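Local coordinates for protein oxidoreductase (Listeria innocua, PDB 3E18) that binds NAD and is probably a dehydrogenase of the GFO/IDH/MocA oxidoreductase family, though its substrate is not known, at residues K194-N199 against F212-T217; A198-A203 against E340-N345. All blocks are in the same frame, centred on the assembly; numbering follows the deposited sequence.

Interaction 1: K194-N199 against F212-T217; sequences KSVSAN and FVTFIT
A beta hairpin of the C-terminal domain brings Lys194 and Ser195 together opposite Thr217, in a classic beta bulge. Segments 194-199 and 212-217 run antiparallel, their directions 166° apart. Both bulge amides bind Thr217 O: Lys194 N at 2.7 Å and Ser195 N at 3.1 Å. Ser195-Thr217 is also the first hydrogen-bonded pair; from there the pairing runs on regularly through Ser197-Phe215 and Asn199-Val213. Val196-Ile216 and Ala198-Thr214 are the non-hydrogen-bonded pairs between them.

These two pairs point to the face packed by helices 325-344 and 173-188. On that face Thr214 turns its hydroxyl back to the neighbouring strand. With chi1 at 175°, OG1 lies opposite the backbone N and donates to Ser197 O at 2.9 Å. Phe215 N reaches the same Ser197 O at 3.0 Å from the other face of the carbonyl plane, so two bonds grip this oxygen. Val196 CG1 packs tightly against the hydroxyl, 3.2 Å from Thr214 OG1. It also meets Ile216 CG1 in a looser apolar contact of 4.3 Å.

The opposite face carries Ser195, Ser197, Asn199, Val213, Phe215 and Thr217, and the second subunit packs against it. Ser197 there meets Ser197 of the neighbouring subunit. Ser195 holds OG between its backbone N and carbonyl carbon (chi1 67°), which aims the hydroxyl along the face toward the partner strand. A water joins the strands at this point: it is 3.0 Å from Ser195 OG and donates to Phe215 O at 2.6 Å.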
ATOM      1  N   LYS A 194       3.125  -8.333  15.662  1.00 30.96           N
ATOM      2  CA  LYS A 194       1.849  -8.250  16.357  1.00 32.02           C
ATOM      3  C   LYS A 194       0.705  -8.738  15.467  1.00 32.86           C
ATOM      4  O   LYS A 194      -0.148  -9.500  15.919  1.00 30.57           O
ATOM      5  CB  LYS A 194       1.586  -6.811  16.803  1.00 35.82           C
ATOM      6  CG  LYS A 194       0.468  -6.678  17.833  1.00 44.53           C
ATOM      7  CD  LYS A 194      -0.304  -5.374  17.675  1.00 52.49           C
ATOM      8  CE  LYS A 194       0.238  -4.273  18.562  1.00 62.84           C
ATOM      9  NZ  LYS A 194      -0.111  -4.493  19.996  1.00 65.22           N
ATOM     10  N   SER A 195       0.681  -8.308  14.203  1.00 30.71           N
ATOM     11  CA  SER A 195      -0.412  -8.698  13.314  1.00 26.40           C
ATOM     12  C   SER A 195      -0.005  -8.736  11.849  1.00 29.19           C
ATOM     13  O   SER A 195       0.963  -8.090  11.452  1.00 22.16           O
ATOM     14  CB  SER A 195      -1.604  -7.753  13.501  1.00 32.02           C
ATOM     15  OG  SER A 195      -1.308  -6.436  13.048  1.00 34.81           O
ATOM     16  N   VAL A 196      -0.757  -9.501  11.057  1.00 24.34           N
ATOM     17  CA  VAL A 196      -0.501  -9.677   9.613  1.00 22.35           C
ATOM     18  C   VAL A 196      -1.836  -9.778   8.890  1.00 27.96           C
ATOM     19  O   VAL A 196      -2.696 -10.568   9.292  1.00 24.95           O
ATOM     20  CB  VAL A 196       0.217 -11.030   9.315  1.00 24.48           C
ATOM     21  CG1 VAL A 196       0.719 -11.080   7.876  1.00 32.11           C
ATOM     22  CG2 VAL A 196       1.333 -11.294  10.277  1.00 35.32           C
ATOM     23  N   SER A 197      -2.009  -9.016   7.810  1.00 25.35           N
ATOM     24  CA  SER A 197      -3.115  -9.255   6.899  1.00 19.35           C
ATOM     25  C   SER A 197      -2.421  -9.472   5.561  1.00 21.50           C
ATOM     26  O   SER A 197      -1.317  -8.996   5.371  1.00 21.91           O
ATOM     27  CB  SER A 197      -4.034  -8.037   6.836  1.00 21.31           C
ATOM     28  OG  SER A 197      -3.391  -6.896   6.300  1.00 30.67           O
ATOM     29  N   ALA A 198      -3.049 -10.205   4.670  1.00 19.74           N
ATOM     30  CA  ALA A 198      -2.424 -10.512   3.369  1.00 20.69           C
ATOM     31  C   ALA A 198      -3.464 -10.857   2.360  1.00 25.47           C
ATOM     32  O   ALA A 198      -4.572 -11.275   2.702  1.00 26.51           O
ATOM     33  CB  ALA A 198      -1.420 -11.684   3.500  1.00 23.92           C
ATOM     34  N   ASN A 199      -3.100 -10.669   1.100  1.00 24.00           N
ATOM     35  CA  ASN A 199      -3.931 -11.109  -0.005  0.50 26.76           C
ATOM     36  C   ASN A 199      -2.983 -11.628  -1.057  1.00 28.81           C
ATOM     37  O   ASN A 199      -1.899 -11.087  -1.251  1.00 26.51           O
ATOM     38  CB  ASN A 199      -4.867  -9.972  -0.501  0.50 33.27           C
ATOM     39  CG  ASN A 199      -4.877  -9.841  -2.031  0.50 38.14           C
ATOM     40  OD1 ASN A 199      -5.499 -10.648  -2.753  0.50 41.58           O
ATOM     41  ND2 ASN A 199      -4.217  -8.791  -2.529  0.50 50.06           N
ATOM     42  N   PHE A 212       1.797 -11.377  -4.036  1.00 22.18           N
ATOM     43  CA  PHE A 212       1.082 -11.127  -2.783  1.00 23.59           C
ATOM     44  C   PHE A 212       1.323  -9.720  -2.294  1.00 26.41           C
ATOM     45  O   PHE A 212       2.202  -9.015  -2.802  1.00 27.95           O
ATOM     46  CB  PHE A 212       1.505 -12.132  -1.711  1.00 20.66           C
ATOM     47  CG  PHE A 212       2.912 -11.951  -1.218  1.00 26.45           C
ATOM     48  CD1 PHE A 212       3.155 -11.283  -0.026  1.00 33.55           C
ATOM     49  CD2 PHE A 212       3.996 -12.453  -1.939  1.00 28.80           C
ATOM     50  CE1 PHE A 212       4.450 -11.095   0.437  1.00 33.99           C
ATOM     51  CE2 PHE A 212       5.294 -12.274  -1.469  1.00 30.69           C
ATOM     52  CZ  PHE A 212       5.512 -11.593  -0.278  1.00 31.67           C
ATOM     53  N   VAL A 213       0.561  -9.333  -1.273  1.00 23.64           N
ATOM     54  CA  VAL A 213       0.871  -8.146  -0.524  1.00 18.85           C
ATOM     55  C   VAL A 213       0.526  -8.501   0.913  1.00 22.00           C
ATOM     56  O   VAL A 213      -0.400  -9.267   1.149  1.00 18.52           O
ATOM     57  CB  VAL A 213       0.090  -6.896  -1.043  1.00 21.74           C
ATOM     58  CG1 VAL A 213      -1.386  -7.212  -1.270  1.00 26.53           C
ATOM     59  CG2 VAL A 213       0.262  -5.701  -0.108  1.00 20.12           C
ATOM     60  N   THR A 214       1.299  -7.991   1.851  1.00 25.36           N
ATOM     61  CA  THR A 214       1.007  -8.180   3.256  1.00 22.78           C
ATOM     62  C   THR A 214       1.247  -6.889   4.035  1.00 25.44           C
ATOM     63  O   THR A 214       2.137  -6.125   3.699  1.00 24.90           O
ATOM     64  CB  THR A 214       1.804  -9.388   3.831  1.00 27.62           C
ATOM     65  OG1 THR A 214       1.583  -9.488   5.243  1.00 27.77           O
ATOM     66  CG2 THR A 214       3.294  -9.263   3.558  1.00 26.27           C
ATOM     67  N   PHE A 215       0.453  -6.636   5.078  1.00 23.21           N
ATOM     68  CA  PHE A 215       0.674  -5.466   5.896  1.00 23.39           C
ATOM     69  C   PHE A 215       0.941  -6.002   7.283  1.00 29.64           C
ATOM     70  O   PHE A 215       0.104  -6.711   7.859  1.00 20.90           O
ATOM     71  CB  PHE A 215      -0.550  -4.529   5.894  1.00 32.64           C
ATOM     72  CG  PHE A 215      -0.266  -3.128   6.433  1.00 33.99           C
ATOM     73  CD1 PHE A 215       0.105  -2.104   5.574  1.00 32.00           C
ATOM     74  CD2 PHE A 215      -0.383  -2.840   7.799  1.00 33.98           C
ATOM     75  CE1 PHE A 215       0.369  -0.808   6.052  1.00 34.71           C
ATOM     76  CE2 PHE A 215      -0.124  -1.562   8.283  1.00 40.01           C
ATOM     77  CZ  PHE A 215       0.249  -0.536   7.401  1.00 35.35           C
ATOM     78  N   ILE A 216       2.127  -5.691   7.789  1.00 27.13           N
ATOM     79  CA  ILE A 216       2.620  -6.239   9.036  1.00 25.31           C
ATOM     80  C   ILE A 216       2.725  -5.132  10.070  1.00 27.72           C
ATOM     81  O   ILE A 216       3.194  -4.042   9.765  1.00 27.83           O
ATOM     82  CB  ILE A 216       4.004  -6.913   8.813  1.00 21.58           C
ATOM     83  CG1 ILE A 216       3.856  -8.104   7.857  1.00 27.49           C
ATOM     84  CG2 ILE A 216       4.631  -7.389  10.116  1.00 26.65           C
ATOM     85  CD1 ILE A 216       5.139  -8.457   7.152  1.00 26.40           C
ATOM     86  N   THR A 217       2.286  -5.406  11.293  1.00 26.41           N
ATOM     87  CA  THR A 217       2.494  -4.469  12.382  1.00 25.18           C
ATOM     88  C   THR A 217       3.327  -5.162  13.471  1.00 29.33           C
ATOM     89  O   THR A 217       3.088  -6.335  13.780  1.00 25.94           O
ATOM     90  CB  THR A 217       1.149  -3.984  12.979  1.00 32.10           C
ATOM     91  OG1 THR A 217       0.279  -3.565  11.924  1.00 32.68           O
ATOM     92  CG2 THR A 217       1.364  -2.816  13.914  1.00 26.08           C
TER
HETATM   93  O   HOH W   1      -0.971  -6.108  10.130  1.00 29.82           O

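Interaction 2: A198-A203 against E340-N345; sequences ANLSFA and EAAETN
Leu200 sets its CG opposite the carbonyl carbon and beside the backbone N (chi1 -54°), which brings the branch near Ala342. Its CG lies 3.7 Å from Ala342 CB, and CD1 is a little farther from the same methyl. Ala342 points its CB at the strand from the helix side. The small side chains let the two backbones come close. The strand and helix segments approach to 6.4 Å between axes and cross at -77°, nearly at right angles.

Ala198 packs on Ala341 as well as Ala342. Its CB lies 4.3 Å from Ala341 CB and 4.4 Å from Ala342 CB, so one methyl packs against two. Ala341 CB also sits 3.8 Å from Ala198 N, close to the strand backbone. Ala342 CA approaches Ala198 O at 3.5 Å in a CA-H...O contact. No direct hydrogen bond joins the segments. Ile338 and Phe339 extend the packing round Ala198 and Leu200.

A water probably supplies a polar link. It lies 2.8 Å from both Ala198 O and Asn345 OD1. Each is placed to accept a hydrogen bond from it, though the water has more acceptors in reach than protons. Asn345 has left the helical conformation, with a positive phi of 48°. Thr344 OG1 and N both bond to Glu340 O, from opposite faces of its carbonyl plane. The last turns of helix 325-344, which packs on one face of the mixed sheet, run out past strand 193-201. It is the helix-on-sheet packing of the alpha/beta C-terminal domain of the GFO/IDH/MocA family, an open-faced sheet with helices on one side.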
ATOM      1  N   ALA A 198      -3.049 -10.205   4.670  1.00 19.74           N
ATOM      2  CA  ALA A 198      -2.424 -10.512   3.369  1.00 20.69           C
ATOM      3  C   ALA A 198      -3.464 -10.857   2.360  1.00 25.47           C
ATOM      4  O   ALA A 198      -4.572 -11.275   2.702  1.00 26.51           O
ATOM      5  CB  ALA A 198      -1.420 -11.684   3.500  1.00 23.92           C
ATOM      6  N   ASN A 199      -3.100 -10.669   1.100  1.00 24.00           N
ATOM      7  CA  ASN A 199      -3.931 -11.109  -0.005  0.50 26.76           C
ATOM      8  C   ASN A 199      -2.983 -11.628  -1.057  1.00 28.81           C
ATOM      9  O   ASN A 199      -1.899 -11.087  -1.251  1.00 26.51           O
ATOM     10  CB  ASN A 199      -4.867  -9.972  -0.501  0.50 33.27           C
ATOM     11  CG  ASN A 199      -4.877  -9.841  -2.031  0.50 38.14           C
ATOM     12  OD1 ASN A 199      -5.499 -10.648  -2.753  0.50 41.58           O
ATOM     13  ND2 ASN A 199      -4.217  -8.791  -2.529  0.50 50.06           N
ATOM     14  N   LEU A 200      -3.366 -12.736  -1.679  1.00 25.30           N
ATOM     15  CA  LEU A 200      -2.524 -13.374  -2.684  1.00 23.11           C
ATOM     16  C   LEU A 200      -3.058 -13.094  -4.077  1.00 26.47           C
ATOM     17  O   LEU A 200      -4.259 -12.913  -4.273  1.00 28.86           O
ATOM     18  CB  LEU A 200      -2.475 -14.893  -2.465  1.00 25.50           C
ATOM     19  CG  LEU A 200      -2.072 -15.469  -1.107  1.00 36.03           C
ATOM     20  CD1 LEU A 200      -2.215 -16.996  -1.084  1.00 36.35           C
ATOM     21  CD2 LEU A 200      -0.667 -15.060  -0.735  1.00 27.69           C
ATOM     22  N   SER A 201      -2.169 -13.087  -5.055  1.00 25.55           N
ATOM     23  CA  SER A 201      -2.593 -12.934  -6.436  1.00 25.86           C
ATOM     24  C   SER A 201      -2.621 -14.278  -7.150  1.00 32.50           C
ATOM     25  O   SER A 201      -1.657 -15.031  -7.087  1.00 31.49           O
ATOM     26  CB  SER A 201      -1.661 -11.980  -7.174  1.00 25.31           C
ATOM     27  OG  SER A 201      -1.953 -11.993  -8.561  1.00 35.37           O
ATOM     28  N   PHE A 202      -3.731 -14.566  -7.828  1.00 31.08           N
ATOM     29  CA  PHE A 202      -3.839 -15.739  -8.683  1.00 32.79           C
ATOM     30  C   PHE A 202      -4.285 -15.307 -10.064  1.00 33.30           C
ATOM     31  O   PHE A 202      -5.087 -15.985 -10.714  1.00 40.76           O
ATOM     32  CB  PHE A 202      -4.835 -16.736  -8.104  1.00 32.31           C
ATOM     33  CG  PHE A 202      -4.382 -17.367  -6.830  1.00 31.63           C
ATOM     34  CD1 PHE A 202      -3.531 -18.465  -6.848  1.00 26.90           C
ATOM     35  CD2 PHE A 202      -4.832 -16.883  -5.603  1.00 30.72           C
ATOM     36  CE1 PHE A 202      -3.117 -19.059  -5.669  1.00 33.57           C
ATOM     37  CE2 PHE A 202      -4.419 -17.472  -4.421  1.00 32.45           C
ATOM     38  CZ  PHE A 202      -3.556 -18.565  -4.454  1.00 32.19           C
ATOM     39  N   ALA A 203      -3.743 -14.178 -10.510  1.00 31.74           N
ATOM     40  CA  ALA A 203      -4.123 -13.555 -11.769  1.00 33.70           C
ATOM     41  C   ALA A 203      -3.616 -14.345 -12.973  1.00 36.69           C
ATOM     42  O   ALA A 203      -4.152 -14.218 -14.080  1.00 41.59           O
ATOM     43  CB  ALA A 203      -3.609 -12.136 -11.817  1.00 33.09           C
ATOM     44  N   GLU A 340      -2.464 -18.126   6.187  1.00 23.62           N
ATOM     45  CA  GLU A 340      -3.681 -18.170   6.975  1.00 28.09           C
ATOM     46  C   GLU A 340      -4.515 -16.890   6.801  1.00 29.61           C
ATOM     47  O   GLU A 340      -5.739 -16.963   6.618  1.00 28.83           O
ATOM     48  CB  GLU A 340      -3.337 -18.385   8.449  1.00 26.35           C
ATOM     49  CG  GLU A 340      -4.573 -18.562   9.337  1.00 35.50           C
ATOM     50  CD  GLU A 340      -4.271 -18.464  10.818  1.00 51.01           C
ATOM     51  OE1 GLU A 340      -3.106 -18.680  11.231  1.00 52.97           O
ATOM     52  OE2 GLU A 340      -5.215 -18.171  11.582  1.00 57.71           O
ATOM     53  N   ALA A 341      -3.855 -15.731   6.848  1.00 25.78           N
ATOM     54  CA  ALA A 341      -4.528 -14.435   6.699  1.00 22.21           C
ATOM     55  C   ALA A 341      -5.223 -14.328   5.356  1.00 26.93           C
ATOM     56  O   ALA A 341      -6.377 -13.907   5.277  1.00 28.65           O
ATOM     57  CB  ALA A 341      -3.526 -13.271   6.892  1.00 22.99           C
ATOM     58  N   ALA A 342      -4.537 -14.738   4.299  1.00 22.91           N
ATOM     59  CA  ALA A 342      -5.129 -14.695   2.969  1.00 25.15           C
ATOM     60  C   ALA A 342      -6.246 -15.729   2.731  1.00 30.27           C
ATOM     61  O   ALA A 342      -7.249 -15.427   2.082  1.00 34.20           O
ATOM     62  CB  ALA A 342      -4.053 -14.835   1.939  1.00 21.70           C
ATOM     63  N   GLU A 343      -6.077 -16.943   3.245  1.00 30.34           N
ATOM     64  CA  GLU A 343      -7.103 -17.977   3.054  1.00 33.58           C
ATOM     65  C   GLU A 343      -8.373 -17.723   3.884  1.00 31.33           C
ATOM     66  O   GLU A 343      -9.463 -18.049   3.442  1.00 29.92           O
ATOM     67  CB  GLU A 343      -6.537 -19.398   3.267  1.00 36.47           C
ATOM     68  CG  GLU A 343      -6.513 -19.902   4.705  1.00 52.86           C
ATOM     69  CD  GLU A 343      -6.882 -21.379   4.828  1.00 65.09           C
ATOM     70  OE1 GLU A 343      -7.547 -21.917   3.911  1.00 73.93           O
ATOM     71  OE2 GLU A 343      -6.519 -21.997   5.854  1.00 70.20           O
ATOM     72  N   THR A 344      -8.240 -17.112   5.059  1.00 28.17           N
ATOM     73  CA  THR A 344      -9.407 -16.820   5.871  1.00 30.43           C
ATOM     74  C   THR A 344      -9.911 -15.378   5.713  1.00 31.31           C
ATOM     75  O   THR A 344     -10.922 -15.016   6.321  1.00 27.19           O
ATOM     76  CB  THR A 344      -9.147 -17.105   7.361  1.00 30.43           C
ATOM     77  OG1 THR A 344      -8.133 -16.221   7.849  1.00 31.12           O
ATOM     78  CG2 THR A 344      -8.697 -18.560   7.561  1.00 33.38           C
ATOM     79  N   ASN A 345      -9.219 -14.579   4.897  1.00 28.40           N
ATOM     80  CA  ASN A 345      -9.504 -13.128   4.723  1.00 28.11           C
ATOM     81  C   ASN A 345      -9.670 -12.418   6.068  1.00 29.24           C
ATOM     82  O   ASN A 345     -10.649 -11.721   6.318  1.00 29.77           O
ATOM     83  CB  ASN A 345     -10.720 -12.915   3.810  1.00 27.87           C
ATOM     84  CG  ASN A 345     -10.856 -11.481   3.301  1.00 37.73           C
ATOM     85  OD1 ASN A 345      -9.918 -10.669   3.345  1.00 32.10           O
ATOM     86  ND2 ASN A 345     -12.038 -11.169   2.809  1.00 32.77           N
TER
HETATM   87  O   HOH W   2      -7.316 -11.507   2.779  1.00 43.13           O

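Interactions 1 and 2 share Ala198 and Asn199 on strand 193-201, and their centres lie 10 Å apart. Interaction 1 joins this strand to its hairpin partner within the sheet. Interaction 2 joins it to the end of the helix that packs on the sheet. They meet directly: Ala341 CB is 3.7 Å from Val196 O, and Leu200 CD2 is 3.8 Å from Phe212 CB. The dimer also connects them, because Asn345 ND2 is hydrogen-bonded to Ser195 OG of the second subunit, and the reverse pair occurs too. Both lie away from the cofactor. The side chain of Phe212, in interaction 1, is about 13 Å from the bound NAD.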